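Local coordinates for protein tryparedoxin (Crithidia fasciculata, PDB 1O8X) that probably works as a thioredoxin-like dithiol-disulfide oxidoreductase, passing reducing equivalents in the trypanosomatid defence against oxidative stress, at residues Asp5-Gly10 against Gly120-Thr125. The protein carries 1 engineered substitution. Sequence-based numbering, arbitrary orientation.
Sequences DKYLPG and GDVVTT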
loop_
_atom_site.group_PDB
_atom_site.type_symbol
_atom_site.label_atom_id
_atom_site.label_comp_id
_atom_site.label_asym_id
_atom_site.label_seq_id
_atom_site.Cartn_x
_atom_site.Cartn_y
_atom_site.Cartn_z
ATOM N N ASP A 5 -8.013 11.827 -2.427
ATOM C CA ASP A 5 -7.399 13.061 -2.919
ATOM C C ASP A 5 -6.481 13.709 -1.880
ATOM O O ASP A 5 -5.464 14.305 -2.230
ATOM C CB ASP A 5 -8.461 14.055 -3.390
ATOM C CG ASP A 5 -7.968 14.943 -4.525
ATOM O OD1 ASP A 5 -7.087 14.508 -5.303
ATOM O OD2 ASP A 5 -8.404 16.097 -4.720
ATOM N N LYS A 6 -6.847 13.574 -0.609
ATOM C CA LYS A 6 -6.027 14.025 0.512
ATOM C C LYS A 6 -4.610 13.427 0.477
ATOM O O LYS A 6 -3.620 14.119 0.735
ATOM C CB LYS A 6 -6.726 13.643 1.819
ATOM C CG LYS A 6 -6.188 14.315 3.055
ATOM C CD LYS A 6 -6.739 13.652 4.302
ATOM C CE LYS A 6 -5.942 14.065 5.524
ATOM N NZ LYS A 6 -6.763 13.997 6.758
ATOM N N TYR A 7 -4.529 12.138 0.150
ATOM C CA TYR A 7 -3.278 11.385 0.215
ATOM C C TYR A 7 -2.523 11.370 -1.092
ATOM O O TYR A 7 -1.293 11.347 -1.103
ATOM C CB TYR A 7 -3.579 9.950 0.633
ATOM C CG TYR A 7 -4.276 9.891 1.958
ATOM C CD1 TYR A 7 -5.509 9.274 2.090
ATOM C CD2 TYR A 7 -3.709 10.482 3.082
ATOM C CE1 TYR A 7 -6.155 9.230 3.312
ATOM C CE2 TYR A 7 -4.336 10.440 4.296
ATOM C CZ TYR A 7 -5.564 9.829 4.411
ATOM O OH TYR A 7 -6.160 9.800 5.647
ATOM N N LEU A 8 -3.286 11.371 -2.180
ATOM C CA LEU A 8 -2.758 11.340 -3.537
ATOM C C LEU A 8 -3.378 12.489 -4.331
ATOM O O LEU A 8 -4.223 12.252 -5.201
ATOM C CB LEU A 8 -3.084 9.998 -4.210
ATOM C CG LEU A 8 -2.778 8.688 -3.471
ATOM C CD1 LEU A 8 -3.560 7.530 -4.074
ATOM C CD2 LEU A 8 -1.287 8.396 -3.487
ATOM N N PRO A 9 -2.969 13.725 -4.027
ATOM C CA PRO A 9 -3.583 14.899 -4.655
ATOM C C PRO A 9 -3.276 14.953 -6.145
ATOM O O PRO A 9 -2.111 14.987 -6.548
ATOM C CB PRO A 9 -2.951 16.084 -3.907
ATOM C CG PRO A 9 -1.680 15.570 -3.347
ATOM C CD PRO A 9 -1.884 14.105 -3.102
ATOM N N GLY A 10 -4.336 14.917 -6.943
ATOM C CA GLY A 10 -4.226 15.058 -8.381
ATOM C C GLY A 10 -3.613 13.873 -9.098
ATOM O O GLY A 10 -3.143 14.008 -10.226
ATOM N N GLY A 120 -11.574 8.845 3.452
ATOM C CA GLY A 120 -10.183 9.186 3.700
ATOM C C GLY A 120 -9.763 8.885 5.128
ATOM O O GLY A 120 -8.600 9.113 5.511
ATOM N N ASP A 121 -10.684 8.405 5.957
ATOM C CA ASP A 121 -10.349 8.192 7.366
ATOM C C ASP A 121 -9.299 7.101 7.567
ATOM O O ASP A 121 -9.289 6.059 6.906
ATOM C CB ASP A 121 -11.591 7.862 8.183
ATOM C CG ASP A 121 -12.635 8.970 8.166
ATOM O OD1 ASP A 121 -12.399 10.074 7.615
ATOM O OD2 ASP A 121 -13.725 8.785 8.709
ATOM N N VAL A 122 -8.415 7.344 8.513
ATOM C CA VAL A 122 -7.424 6.337 8.861
ATOM C C VAL A 122 -8.101 5.193 9.594
ATOM O O VAL A 122 -8.879 5.422 10.521
ATOM C CB VAL A 122 -6.307 6.959 9.694
ATOM C CG1 VAL A 122 -5.251 5.913 10.039
ATOM C CG2 VAL A 122 -5.681 8.091 8.912
ATOM N N VAL A 123 -7.828 3.968 9.158
ATOM C CA VAL A 123 -8.370 2.789 9.792
ATOM C C VAL A 123 -7.289 2.121 10.659
ATOM O O VAL A 123 -7.524 1.841 11.836
ATOM C CB VAL A 123 -8.936 1.820 8.735
ATOM C CG1 VAL A 123 -9.383 0.526 9.381
ATOM C CG2 VAL A 123 -10.103 2.488 7.986
ATOM N N THR A 124 -6.102 1.870 10.091
ATOM C CA THR A 124 -5.026 1.235 10.856
ATOM C C THR A 124 -3.681 1.763 10.407
ATOM O O THR A 124 -3.460 1.999 9.219
ATOM C CB THR A 124 -5.092 -0.314 10.717
ATOM O OG1 THR A 124 -4.038 -0.914 11.492
ATOM C CG2 THR A 124 -4.932 -0.818 9.264
ATOM N N THR A 125 -2.780 1.954 11.365
ATOM C CA THR A 125 -1.417 2.355 11.018
ATOM C C THR A 125 -0.411 1.257 11.324
ATOM O O THR A 125 0.789 1.452 11.137
ATOM C CB THR A 125 -1.005 3.627 11.799
ATOM O OG1 THR A 125 -1.248 3.411 13.201
ATOM C CG2 THR A 125 -1.865 4.820 11.380
HETATM O O HOH W 1 -8.062 11.658 7.509
#
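A single direct hydrogen bond, short at 2.5 Å, ties the two segments together: the hydroxyl OH of Tyr7 donates to the carbonyl O of Gly120. The acceptor is met nearly head-on, with a C=O...donor angle of 164°, and it lies in the plane of the phenol ring at its edge, 3.3 Å from Tyr7 CE1. The oxygen thus sits beside the hydroxyl on the CE1 side, and the O-H bends away from the long axis of the ring to reach it. Tyr7 CG stands anti to its own carbonyl carbon (chi1 -58°), which sends the ring out of the 5-10 loop toward 120-125. Gly120 CA comes to 4.0 Å from Tyr7 CE1. The same carbonyl takes a second, longer bond from a water at 3.3 Å from Gly120 O, and that water in turn accepts from Lys6 NZ at 2.8 Å. Two neighbouring residues of the loop thus converge on one oxygen, Tyr7 directly and Lys6, with its extended side chain, through solvent. In the thioredoxin fold of this protein, Gly120 belongs to the turn between antiparallel strands 111-116 and 122-124, the latter an outermost strand of the central sheet, so the contact fastens the N-terminal loop ahead of strand 13-16 to that edge. Farther along the strand, Val123 and Thr124 both face Gly114 in a classic beta bulge. Beyond the hydroxyl, the CG2 methyl of Val122 comes to 3.7 Å from Tyr7 OH in van der Waals contact, the two side chains crossing at about a right angle. Phe104 lies against both residues, its ring meeting that of Tyr7 with the planes about 30° apart, while Leu100 of helix 94-103 also packs on Tyr7.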